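Local coordinates for Lmo0547 protein (Listeria monocytogenes, PDB 4R9N) that probably regulates transcription by binding DNA in response to a carbohydrate, and is seen here as its putative sugar-binding domain, at residues A[46-51]-A[145-150]; A[59-64]-A[158-163]; A[79-84]-A[139-144]; A[95-100]-A[111-116]; A[127-130]-A[134-137]. All blocks are in the same frame, centred on the assembly; numbering follows the deposited sequence.

Contact 1. Residues A[46-51]-A[145-150]; sequences SKRIAK and VDMAIV
Ile49, toward the C-terminal end of helix 30-49, and Met147, the first residue of strand 147-151, are where the two backbones come nearest, and their CA atoms still stand 8.1 Å apart. No hydrogen bond spans that distance; side chains alone fill it, as is usual where a helix lies over a sheet. Most of the filling is done by Met147, modelled as selenomethionine. Its chain is extended, with CG opposite the backbone N (chi1 159°) and chi2 close to 180°, and this carries the selenium and the terminal methyl straight from the strand to the helix. There CE lies 3.9 Å from CG1 of Ile49, whose side chain crosses it at about a right angle, and the same methyl also lies 3.9 Å from CD of Arg48. Arg48 thus gives its aliphatic part to the apolar layer; its guanidinium group continues past it to salt bridges with Glu18 and Glu19. Two residues along the strand, Ile149 points to the same side of the sheet, and its CD1 touches CD1 of Ile49 at 4.0 Å. Leu55 of the adjacent strand 54-57 and Val219 and Leu221 of strand 217-221 continue this apolar surface. Such packing of a helix on the central parallel strands is typical of Rossmann-like alpha/beta domains, to which this putative sugar-binding domain is related.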
# COMPACT_ATOMS: atom_id res chain seq x y z
N SER A 46 -0.09 14.99 3.53
CA SER A 46 0.78 15.62 4.55
C SER A 46 -0.09 16.26 5.62
O SER A 46 0.21 16.21 6.81
CB SER A 46 1.73 16.67 3.94
OG SER A 46 0.96 17.68 3.34
N LYS A 47 -1.24 16.77 5.21
CA LYS A 47 -2.17 17.41 6.17
C LYS A 47 -2.83 16.44 7.19
O LYS A 47 -3.01 16.77 8.33
CB LYS A 47 -3.27 18.15 5.42
CG LYS A 47 -2.92 19.58 5.05
CD LYS A 47 -2.32 19.73 3.70
CE LYS A 47 -2.75 21.06 3.04
NZ LYS A 47 -1.94 22.18 3.58
N ARG A 48 -3.15 15.25 6.74
CA ARG A 48 -3.68 14.21 7.56
C ARG A 48 -2.59 13.65 8.47
O ARG A 48 -2.80 13.39 9.71
CB ARG A 48 -4.19 13.12 6.64
CG ARG A 48 -5.16 12.17 7.19
CD ARG A 48 -5.63 11.23 6.10
NE ARG A 48 -6.96 11.55 5.62
CZ ARG A 48 -8.07 11.15 6.22
NH1 ARG A 48 -8.01 10.46 7.37
NH2 ARG A 48 -9.25 11.46 5.67
N ILE A 49 -1.42 13.42 7.87
CA ILE A 49 -0.30 12.83 8.63
C ILE A 49 0.11 13.75 9.78
O ILE A 49 0.57 13.24 10.85
CB ILE A 49 0.92 12.56 7.69
CG1 ILE A 49 0.58 11.37 6.79
CG2 ILE A 49 2.23 12.32 8.44
CD1 ILE A 49 1.40 11.29 5.48
N ALA A 50 0.00 15.07 9.57
CA ALA A 50 0.30 16.06 10.66
C ALA A 50 -0.45 15.76 11.92
O ALA A 50 0.02 16.10 13.00
CB ALA A 50 0.03 17.50 10.22
N LYS A 51 -1.61 15.18 11.79
CA LYS A 51 -2.48 14.88 12.92
C LYS A 51 -2.26 13.54 13.64
O LYS A 51 -2.90 13.31 14.69
CB LYS A 51 -3.95 14.97 12.47
CG LYS A 51 -4.34 16.41 12.10
CD LYS A 51 -5.66 16.46 11.34
CE LYS A 51 -6.75 17.24 12.07
NZ LYS A 51 -8.10 16.99 11.50
N VAL A 145 -0.59 1.09 14.23
CA VAL A 145 -0.44 2.46 13.71
C VAL A 145 -1.79 3.12 13.59
O VAL A 145 -2.79 2.44 13.39
CB VAL A 145 0.33 2.52 12.34
CG1 VAL A 145 1.78 1.99 12.52
CG2 VAL A 145 -0.39 1.73 11.28
N ASP A 146 -1.80 4.45 13.68
CA ASP A 146 -3.03 5.25 13.56
C ASP A 146 -3.52 5.20 12.10
O ASP A 146 -4.73 5.28 11.81
CB ASP A 146 -2.74 6.71 13.91
CG ASP A 146 -2.53 6.98 15.43
OD1 ASP A 146 -2.89 6.17 16.31
OD2 ASP A 146 -1.92 8.02 15.71
N MSE A 147 -2.54 5.25 11.19
CA MSE A 147 -2.85 5.24 9.75
C MSE A 147 -1.85 4.50 8.97
O MSE A 147 -0.68 4.47 9.35
CB MSE A 147 -2.82 6.74 9.35
CG MSE A 147 -2.61 7.16 7.94
SE MSE A 147 -2.44 9.18 8.01
CE MSE A 147 -2.42 8.95 6.18
N ALA A 148 -2.24 4.02 7.78
CA ALA A 148 -1.27 3.26 6.95
C ALA A 148 -1.45 3.74 5.50
O ALA A 148 -2.58 4.05 5.11
CB ALA A 148 -1.52 1.78 7.06
N ILE A 149 -0.37 3.77 4.74
CA ILE A 149 -0.42 4.11 3.33
C ILE A 149 0.07 2.90 2.57
O ILE A 149 1.18 2.40 2.81
CB ILE A 149 0.43 5.31 3.01
CG1 ILE A 149 -0.09 6.49 3.86
CG2 ILE A 149 0.44 5.58 1.47
CD1 ILE A 149 0.73 7.76 3.72
N VAL A 150 -0.75 2.43 1.63
CA VAL A 150 -0.45 1.21 0.86
C VAL A 150 -0.70 1.48 -0.63
O VAL A 150 -1.46 2.40 -1.00
CB VAL A 150 -1.27 -0.02 1.33
CG1 VAL A 150 -1.04 -0.32 2.77
CG2 VAL A 150 -2.74 0.20 1.04

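Contact 2. Residues A[59-64]-A[158-163]; sequences WGKTIR and HSTMEE
The indole of Trp59, in the conformer described, meets the segment 158-163 with the far end of its six-membered ring. At the edge, near the ring plane, lies CG of Met161 (modelled as selenomethionine), 3.6 Å from CZ2 of Trp59; the two side chains stand nearly perpendicular. The methyl CG2 of Thr160 approaches the same end of the ring obliquely, 3.8 Å from CH2 of Trp59. The indole is brought there by a first torsion of 85°, which sets CG of Trp59 between its own backbone N and carbonyl carbon and sends the ring across to the short helix 160-163.

Thr160 works with both of its branches. While the methyl goes to the indole, the hydroxyl turns to Lys61, whose extended chain, in the conformer described, runs past it with CD 3.3 Å from OG1 of Thr160. This is a contact with the aliphatic part of the lysine, and no direct hydrogen bond joins the segments. A water does so instead: it accepts from the backbone N of Lys61 at 2.9 Å and is hydrogen-bonded to OG1 of Thr160 at 3.1 Å. The bridged N-H belongs to the first turn of helix 61-69, just after its N-cap residue Gly60, while Thr160 follows Ser159, the N-cap of its own helix. One water and the indole just before the N-cap thus join the two helix starts.

Ile164 adds to the packing on Trp59, and Tyr166 touches Met161. On the other segment Ile63 and Arg64 turn to helix 96-107, where both touch Ile99, and Arg64 forms a salt bridge with Asp102.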
# COMPACT_ATOMS: atom_id res chain seq x y z
N TRP A 59 5.31 -0.61 0.52
CA TRP A 59 6.40 -0.52 -0.42
C TRP A 59 5.91 -0.28 -1.85
O TRP A 59 4.70 -0.28 -2.13
CB TRP A 59 7.14 -1.86 -0.32
CG TRP A 59 6.53 -2.87 -1.17
CD1 TRP A 59 5.36 -3.57 -0.93
CD2 TRP A 59 7.02 -3.30 -2.44
NE1 TRP A 59 5.09 -4.39 -2.03
CE2 TRP A 59 6.10 -4.24 -2.95
CE3 TRP A 59 8.14 -2.96 -3.22
CZ2 TRP A 59 6.28 -4.85 -4.19
CZ3 TRP A 59 8.32 -3.58 -4.44
CH2 TRP A 59 7.39 -4.49 -4.92
N GLY A 60 6.84 -0.12 -2.76
CA GLY A 60 6.50 -0.12 -4.19
C GLY A 60 6.72 1.16 -4.92
O GLY A 60 7.03 2.17 -4.34
N LYS A 61 6.55 1.11 -6.24
CA LYS A 61 6.83 2.27 -7.05
C LYS A 61 5.96 3.46 -6.74
O LYS A 61 6.45 4.57 -6.75
CB LYS A 61 6.74 1.96 -8.56
CG LYS A 61 7.82 1.01 -9.05
CD LYS A 61 7.63 0.60 -10.52
CE LYS A 61 8.86 -0.14 -10.97
NZ LYS A 61 8.78 -0.57 -12.38
N THR A 62 4.66 3.25 -6.52
CA THR A 62 3.78 4.35 -6.27
C THR A 62 4.08 5.07 -4.92
O THR A 62 4.17 6.31 -4.81
CB THR A 62 2.31 3.87 -6.32
OG1 THR A 62 2.00 3.28 -7.60
CG2 THR A 62 1.44 4.98 -6.13
N ILE A 63 4.27 4.29 -3.90
CA ILE A 63 4.69 4.85 -2.60
C ILE A 63 6.09 5.52 -2.67
O ILE A 63 6.31 6.52 -2.00
CB ILE A 63 4.61 3.76 -1.54
CG1 ILE A 63 3.10 3.43 -1.34
CG2 ILE A 63 5.15 4.26 -0.20
CD1 ILE A 63 2.95 2.17 -0.61
N ARG A 64 7.02 4.93 -3.43
CA ARG A 64 8.33 5.58 -3.64
C ARG A 64 8.16 7.01 -4.23
O ARG A 64 8.74 7.98 -3.75
CB ARG A 64 9.22 4.69 -4.46
CG ARG A 64 10.53 5.35 -4.82
CD ARG A 64 11.44 5.23 -3.61
NE ARG A 64 11.49 6.45 -2.90
CZ ARG A 64 12.20 6.67 -1.81
NH1 ARG A 64 12.20 7.91 -1.34
NH2 ARG A 64 12.88 5.70 -1.20
N HIS A 158 3.00 -8.49 -16.44
CA HIS A 158 4.34 -7.90 -16.22
C HIS A 158 4.42 -6.79 -15.16
O HIS A 158 4.77 -5.64 -15.44
CB HIS A 158 4.97 -7.49 -17.57
CG HIS A 158 5.16 -8.65 -18.51
ND1 HIS A 158 5.71 -9.85 -18.11
CD2 HIS A 158 4.86 -8.80 -19.83
CE1 HIS A 158 5.75 -10.68 -19.13
NE2 HIS A 158 5.24 -10.07 -20.19
N SER A 159 4.11 -7.18 -13.92
CA SER A 159 4.11 -6.27 -12.77
C SER A 159 5.50 -6.03 -12.19
O SER A 159 6.45 -6.75 -12.51
CB SER A 159 3.22 -6.82 -11.66
OG SER A 159 3.84 -7.93 -11.02
N THR A 160 5.59 -5.03 -11.30
CA THR A 160 6.82 -4.67 -10.57
C THR A 160 7.48 -5.89 -9.90
O THR A 160 8.66 -6.18 -10.16
CB THR A 160 6.54 -3.56 -9.50
OG1 THR A 160 6.23 -2.33 -10.14
CG2 THR A 160 7.75 -3.34 -8.56
N MSE A 161 6.73 -6.60 -9.07
CA MSE A 161 7.26 -7.78 -8.36
C MSE A 161 7.86 -8.84 -9.28
O MSE A 161 8.90 -9.42 -8.98
CB MSE A 161 6.14 -8.46 -7.61
CG MSE A 161 5.72 -7.72 -6.36
SE MSE A 161 4.12 -8.72 -5.77
CE MSE A 161 2.75 -7.94 -7.00
N GLU A 162 7.23 -9.10 -10.42
CA GLU A 162 7.82 -10.03 -11.40
C GLU A 162 9.07 -9.43 -12.07
O GLU A 162 10.09 -10.11 -12.24
CB GLU A 162 6.81 -10.44 -12.47
CG GLU A 162 7.49 -11.25 -13.58
CD GLU A 162 6.53 -11.82 -14.59
OE1 GLU A 162 5.52 -11.15 -14.91
OE2 GLU A 162 6.82 -12.94 -15.10
N GLU A 163 9.00 -8.16 -12.45
CA GLU A 163 10.14 -7.55 -13.13
C GLU A 163 11.35 -7.47 -12.17
O GLU A 163 12.49 -7.59 -12.62
CB GLU A 163 9.76 -6.18 -13.73
CG GLU A 163 8.59 -6.20 -14.73
CD GLU A 163 8.69 -7.27 -15.82
OE1 GLU A 163 8.86 -8.47 -15.50
OE2 GLU A 163 8.55 -6.91 -17.01
O HOH W 1 5.40 -1.32 -7.29

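Contact 3. Residues A[79-84]-A[139-144]; sequences TIIPLI and LEEGKT
Ile81 and Leu83 meet helix 133-143 at Gly142, where the helix exposes bare backbone to their methyl groups. From the strand, CG2 of Ile81 comes to 3.8 Å from the backbone N of Gly142. Leu83 arrives from farther along the chain, its CD2 3.7 Å from CA of Gly142 and nearly as close to that residue's carbonyl oxygen. Two branched side chains thus rest on one glycine, and the backbones draw together until the CA atoms of Leu83 and Gly142 are 5.7 Å apart. Gly142 has no side chain, and the methyl of Leu83 lies directly against its CA.

In the parallel alpha/beta fold of this domain, strand 79-82 lies between strands 54-57 and 110-111, and helix 133-143 packs against one side of the sheet. Pro82 turns away from that helix, to Ser96 and Asn97 of helix 96-107, so the two helices take different sides of the strand.

The other branch of Ile81 serves Glu141. With chi1 at -48° and chi2 at -74°, its CG1 arm folds so that CD1 stands 3.9 Å from CB of Glu141. The glutamate side chain is set roughly square to that of the isoleucine, and it passes the methyl in extended form on its way out, to a long, weak ion pair with Lys112. Beyond the glycine, the backbone N and OG1 of Thr144 both donate to the carbonyl oxygen of Glu141 from the same face of its plane, the hydroxyl at 3.1 Å.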
# COMPACT_ATOMS: atom_id res chain seq x y z
N THR A 79 6.12 8.59 14.77
CA THR A 79 6.92 7.39 14.50
C THR A 79 6.40 6.70 13.25
O THR A 79 5.21 6.44 13.15
CB THR A 79 6.86 6.43 15.70
OG1 THR A 79 7.36 7.15 16.84
CG2 THR A 79 7.72 5.20 15.51
N ILE A 80 7.31 6.47 12.30
CA ILE A 80 7.01 5.78 11.01
C ILE A 80 7.50 4.34 11.08
O ILE A 80 8.67 4.10 11.50
CB ILE A 80 7.72 6.51 9.85
CG1 ILE A 80 7.36 7.97 9.87
CG2 ILE A 80 7.31 5.92 8.49
CD1 ILE A 80 8.15 8.74 8.82
N ILE A 81 6.63 3.41 10.69
CA ILE A 81 6.86 1.98 10.83
C ILE A 81 6.68 1.30 9.46
O ILE A 81 5.61 1.41 8.83
CB ILE A 81 5.82 1.32 11.75
CG1 ILE A 81 5.63 2.10 13.05
CG2 ILE A 81 6.12 -0.16 11.98
CD1 ILE A 81 6.76 1.94 14.00
N PRO A 82 7.67 0.51 9.02
CA PRO A 82 7.51 -0.25 7.76
C PRO A 82 6.58 -1.43 8.03
O PRO A 82 6.65 -2.05 9.14
CB PRO A 82 8.97 -0.71 7.44
CG PRO A 82 9.66 -0.66 8.70
CD PRO A 82 9.03 0.40 9.56
N LEU A 83 5.69 -1.70 7.09
CA LEU A 83 4.69 -2.72 7.28
C LEU A 83 5.12 -4.05 6.59
O LEU A 83 4.34 -5.01 6.59
CB LEU A 83 3.37 -2.28 6.75
CG LEU A 83 2.80 -1.08 7.48
CD1 LEU A 83 1.51 -0.62 6.83
CD2 LEU A 83 2.62 -1.31 8.94
N ILE A 84 6.31 -4.07 5.97
CA ILE A 84 6.75 -5.26 5.22
C ILE A 84 8.28 -5.23 5.25
O ILE A 84 8.85 -4.15 5.28
CB ILE A 84 6.24 -5.28 3.77
CG1 ILE A 84 6.71 -6.57 3.10
CG2 ILE A 84 6.62 -4.06 2.95
CD1 ILE A 84 5.81 -7.01 2.07
N LEU A 139 6.74 -5.60 14.04
CA LEU A 139 5.49 -6.08 13.52
C LEU A 139 4.35 -5.64 14.41
O LEU A 139 3.30 -5.25 13.90
CB LEU A 139 5.47 -7.58 13.29
CG LEU A 139 6.44 -8.14 12.24
CD1 LEU A 139 6.44 -9.68 12.28
CD2 LEU A 139 6.09 -7.57 10.89
N GLU A 140 4.49 -5.78 15.75
CA GLU A 140 3.38 -5.37 16.61
C GLU A 140 3.09 -3.88 16.56
O GLU A 140 1.93 -3.45 16.60
CB GLU A 140 3.65 -5.81 18.04
CG GLU A 140 3.64 -7.32 18.23
CD GLU A 140 2.31 -7.96 17.87
OE1 GLU A 140 1.22 -7.30 17.98
OE2 GLU A 140 2.36 -9.13 17.46
N GLU A 141 4.13 -3.08 16.48
CA GLU A 141 4.00 -1.62 16.24
C GLU A 141 3.29 -1.32 14.94
O GLU A 141 2.41 -0.45 14.91
CB GLU A 141 5.36 -0.92 16.31
CG GLU A 141 5.87 -0.87 17.73
CD GLU A 141 7.38 -0.61 17.91
OE1 GLU A 141 8.15 -0.49 16.93
OE2 GLU A 141 7.81 -0.61 19.10
N GLY A 142 3.53 -2.13 13.90
CA GLY A 142 2.81 -1.92 12.63
C GLY A 142 1.30 -2.12 12.79
O GLY A 142 0.48 -1.47 12.11
N LYS A 143 0.94 -3.08 13.64
CA LYS A 143 -0.46 -3.45 13.77
C LYS A 143 -1.21 -2.35 14.45
O LYS A 143 -2.43 -2.27 14.30
CB LYS A 143 -0.64 -4.77 14.54
CG LYS A 143 -0.07 -5.99 13.86
CD LYS A 143 -0.10 -7.23 14.77
CE LYS A 143 0.85 -8.32 14.27
NZ LYS A 143 0.69 -9.64 14.98
N THR A 144 -0.51 -1.54 15.22
CA THR A 144 -1.15 -0.47 16.01
C THR A 144 -1.02 0.91 15.49
O THR A 144 -1.36 1.87 16.16
CB THR A 144 -0.69 -0.58 17.47
OG1 THR A 144 0.72 -0.39 17.55
CG2 THR A 144 -1.05 -1.93 18.00

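Contact 4. Residues A[95-100]-A[111-116]; sequences HSNQIC and SKYLYA
OD1 of Asn97 accepts a nearly straight hydrogen bond from the backbone N of Leu114, 2.9 Å long with an angle of 174° at the hydrogen. The other end of the same amide answers it: ND2 of Asn97 donates to the carbonyl oxygen of Leu114 at 3.2 Å, with that oxygen close to the amide plane. One side chain thereby pairs with both polar backbone atoms of a single residue, as a neighbouring strand would, although the segment 111-116 is mostly irregular here. ND2 has a second acceptor in the carbonyl of Gly86.

The amide is also held flat from one side. In the conformer of Tyr113 described, it stacks on a face of the ring, the planes only 11° apart, with CG of Asn97 3.5 Å above the ring and displaced toward its rim. CB of Asn97 comes within 3.4 Å of CE1 of Tyr113. A water also donates to the carbonyl oxygens of Asn97 and Lys112, adding a backbone-to-backbone bridge.

Helix 96-107 is thus fastened to the chain leaving strand 110-111. Pro82 and Ile80 of strand 79-82 lie against Asn97 and Cys100, while Leu114 turns to Val138 and Leu139 of helix 133-143.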
# COMPACT_ATOMS: atom_id res chain seq x y z
N HIS A 95 11.95 -0.49 -1.29
CA HIS A 95 11.75 -1.18 -0.01
C HIS A 95 11.25 -0.28 1.04
O HIS A 95 11.68 0.88 1.12
CB HIS A 95 13.08 -1.76 0.48
CG HIS A 95 13.59 -2.85 -0.38
ND1 HIS A 95 14.62 -3.70 0.01
CD2 HIS A 95 13.23 -3.25 -1.62
CE1 HIS A 95 14.85 -4.58 -0.95
NE2 HIS A 95 14.01 -4.34 -1.94
N SER A 96 10.31 -0.81 1.80
CA SER A 96 9.63 -0.11 2.88
C SER A 96 10.65 0.58 3.81
O SER A 96 10.49 1.72 4.15
CB SER A 96 8.83 -1.10 3.68
OG SER A 96 7.87 -0.47 4.51
N ASN A 97 11.73 -0.12 4.17
CA ASN A 97 12.70 0.47 5.11
C ASN A 97 13.34 1.76 4.64
O ASN A 97 13.47 2.70 5.43
CB ASN A 97 13.84 -0.51 5.45
CG ASN A 97 13.38 -1.61 6.39
OD1 ASN A 97 12.76 -1.35 7.41
ND2 ASN A 97 13.80 -2.84 6.11
N GLN A 98 13.76 1.80 3.39
CA GLN A 98 14.38 2.95 2.80
C GLN A 98 13.34 4.08 2.61
O GLN A 98 13.67 5.25 2.84
CB GLN A 98 14.96 2.65 1.44
CG GLN A 98 15.67 3.84 0.80
CD GLN A 98 16.98 4.20 1.49
OE1 GLN A 98 17.79 3.32 1.82
NE2 GLN A 98 17.20 5.50 1.72
N ILE A 99 12.11 3.73 2.19
CA ILE A 99 11.05 4.72 2.09
C ILE A 99 10.77 5.41 3.47
O ILE A 99 10.64 6.64 3.59
CB ILE A 99 9.76 4.13 1.48
CG1 ILE A 99 9.99 3.75 -0.00
CG2 ILE A 99 8.62 5.11 1.57
CD1 ILE A 99 8.96 2.77 -0.53
N CYS A 100 10.65 4.56 4.49
CA CYS A 100 10.39 5.04 5.84
C CYS A 100 11.50 5.95 6.32
O CYS A 100 11.23 6.98 6.97
CB CYS A 100 10.18 3.89 6.86
SG CYS A 100 8.62 3.06 6.63
N SER A 111 11.61 6.53 13.50
CA SER A 111 11.24 5.41 12.57
C SER A 111 11.77 4.14 13.13
O SER A 111 12.71 4.17 13.98
CB SER A 111 11.81 5.65 11.16
OG SER A 111 13.22 5.72 11.19
N LYS A 112 11.19 3.03 12.72
CA LYS A 112 11.68 1.73 13.07
C LYS A 112 12.11 1.05 11.80
O LYS A 112 11.75 1.44 10.72
CB LYS A 112 10.59 0.92 13.82
CG LYS A 112 10.22 1.49 15.20
CD LYS A 112 11.46 1.60 16.09
CE LYS A 112 11.15 1.50 17.58
NZ LYS A 112 10.05 2.45 17.88
N TYR A 113 12.96 0.04 11.92
CA TYR A 113 13.50 -0.72 10.78
C TYR A 113 13.00 -2.14 10.95
O TYR A 113 13.02 -2.65 12.07
CB TYR A 113 15.04 -0.70 10.85
CG TYR A 113 15.76 -1.07 9.56
CD1 TYR A 113 15.94 -0.14 8.54
CD2 TYR A 113 16.29 -2.37 9.36
CE1 TYR A 113 16.61 -0.49 7.37
CE2 TYR A 113 16.94 -2.72 8.19
CZ TYR A 113 17.07 -1.76 7.21
OH TYR A 113 17.62 -2.07 6.03
N LEU A 114 12.61 -2.79 9.88
CA LEU A 114 12.17 -4.16 9.96
C LEU A 114 13.38 -4.97 9.52
O LEU A 114 13.66 -5.05 8.40
CB LEU A 114 10.90 -4.35 9.11
CG LEU A 114 10.07 -5.57 9.31
CD1 LEU A 114 9.97 -6.00 10.78
CD2 LEU A 114 8.70 -5.37 8.72
N TYR A 115 14.11 -5.50 10.50
CA TYR A 115 15.33 -6.25 10.28
C TYR A 115 15.07 -7.69 9.66
O TYR A 115 15.33 -8.71 10.36
CB TYR A 115 16.11 -6.28 11.64
CG TYR A 115 16.66 -4.89 12.12
CD1 TYR A 115 17.49 -4.13 11.30
CD2 TYR A 115 16.37 -4.37 13.36
CE1 TYR A 115 17.99 -2.89 11.70
CE2 TYR A 115 16.86 -3.11 13.77
CZ TYR A 115 17.67 -2.37 12.93
OH TYR A 115 18.17 -1.12 13.29
N ALA A 116 14.55 -7.78 8.41
CA ALA A 116 14.13 -9.10 7.84
C ALA A 116 13.77 -8.99 6.37
O ALA A 116 13.41 -7.89 5.92
CB ALA A 116 12.95 -9.66 8.63
O HOH W 2 13.08 2.56 8.39

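Contact 5. Residues A[127-130]-A[134-137]; sequences TDLS and YISE
CG of Leu129 and CG1 of Ile135 both lie beside the backbone N of their own residue, with chi1 of -73° for the leucine and -68° for the isoleucine, and chi2 of the isoleucine, 167°, stretches CD1 on toward the leucine. These torsions bring the two side chains together obliquely across the tight turn between two consecutive helices, 123-131 and 133-143, a helix-helix corner of the alpha/beta domain with Asn132 alone between them.

CD1 of Ile135 meets CD2 of Leu129 at 3.9 Å, the closest approach of the two apolar side chains. The same methyl also lies 3.3 Å from the carbonyl oxygen of Leu129, and CB and CG2 of Ile135 both come to 3.5 Å from that oxygen. The isoleucine therefore fits round a backbone carbonyl near the end of the first helix as much as against a side chain. No hydrogen bond crosses the corner between these segments. The start of the second helix is bonded locally, the side chain of Asn132 accepting from the backbone N of Ile135.

Neighbouring parts of the chain extend the apolar patch. Leu129 also touches Pro117, and Ile135 touches Ala116, so the corner is set against the loop that follows strand 110-111; Ile205, in another loop, adds a further contact to Leu129.

The backbones are nearest at Ser130 and Ser136, their CA atoms 6.1 Å apart, and there, in the conformer of Ser136 described, its CB stands 3.9 Å from the carbonyl oxygen of Ser130.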
# COMPACT_ATOMS: atom_id res chain seq x y z
N THR A 127 9.88 -18.84 10.32
CA THR A 127 9.40 -18.98 11.68
C THR A 127 10.34 -18.43 12.74
O THR A 127 9.87 -17.75 13.64
CB THR A 127 9.09 -20.45 12.00
OG1 THR A 127 8.24 -20.99 10.98
CG2 THR A 127 8.42 -20.55 13.37
N ASP A 128 11.64 -18.74 12.65
CA ASP A 128 12.66 -18.15 13.54
C ASP A 128 12.71 -16.61 13.52
O ASP A 128 12.84 -15.96 14.55
CB ASP A 128 14.06 -18.61 13.13
CG ASP A 128 14.33 -20.04 13.47
OD1 ASP A 128 13.43 -20.67 14.09
OD2 ASP A 128 15.44 -20.54 13.13
N LEU A 129 12.67 -16.04 12.32
CA LEU A 129 12.71 -14.59 12.16
C LEU A 129 11.46 -13.96 12.74
O LEU A 129 11.53 -12.99 13.49
CB LEU A 129 12.81 -14.20 10.68
CG LEU A 129 14.16 -14.46 10.03
CD1 LEU A 129 14.05 -14.46 8.51
CD2 LEU A 129 15.12 -13.37 10.43
N SER A 130 10.30 -14.47 12.34
CA SER A 130 9.05 -13.94 12.86
C SER A 130 9.05 -13.87 14.39
O SER A 130 8.47 -12.93 14.95
CB SER A 130 7.86 -14.77 12.35
OG SER A 130 7.61 -14.46 10.99
N TYR A 134 13.24 -8.14 18.15
CA TYR A 134 13.08 -6.82 17.53
C TYR A 134 12.19 -6.93 16.30
O TYR A 134 11.40 -6.01 16.07
CB TYR A 134 14.38 -6.00 17.33
CG TYR A 134 14.20 -4.51 16.85
CD1 TYR A 134 13.97 -3.41 17.73
CD2 TYR A 134 14.33 -4.21 15.52
CE1 TYR A 134 13.85 -2.07 17.22
CE2 TYR A 134 14.20 -2.91 15.01
CZ TYR A 134 13.98 -1.83 15.82
OH TYR A 134 13.89 -0.59 15.13
N ILE A 135 12.21 -8.04 15.57
CA ILE A 135 11.27 -8.18 14.46
C ILE A 135 9.83 -8.20 14.98
O ILE A 135 8.95 -7.48 14.49
CB ILE A 135 11.55 -9.46 13.71
CG1 ILE A 135 12.89 -9.29 13.01
CG2 ILE A 135 10.46 -9.75 12.73
CD1 ILE A 135 13.45 -10.57 12.48
N SER A 136 9.59 -9.04 15.99
CA SER A 136 8.26 -9.14 16.55
C SER A 136 7.79 -7.76 17.05
O SER A 136 6.65 -7.41 16.86
CB SER A 136 8.21 -10.15 17.72
OG SER A 136 6.85 -10.29 18.13
N GLU A 137 8.66 -6.98 17.69
CA GLU A 137 8.18 -5.70 18.20
C GLU A 137 7.83 -4.72 17.10
O GLU A 137 6.84 -3.98 17.23
CB GLU A 137 9.13 -5.05 19.18
CG GLU A 137 8.79 -3.57 19.49
CD GLU A 137 7.36 -3.24 20.06
OE1 GLU A 137 6.35 -3.99 19.90
OE2 GLU A 137 7.24 -2.14 20.66

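From the N terminus, contact 1 opens first, at the end of helix 30-49, and closes at strand 147-151, enclosing contacts 3, 4 and 5. Contact 2 opens within that loop, after strand 54-57, but closes beyond it at helix 160-163, so contacts 1 and 2 cross; they touch where Ile63 packs on the strand end. Contact 3, from strand 79-82 to helix 133-143, lies inside both and itself encloses contacts 4 and 5, which follow in series. Contacts 1 and 3 reach the same parallel sheet, contact 4 fastens its edge to helix 96-107, and contact 5 folds the chain leading into the helix that contact 3 uses.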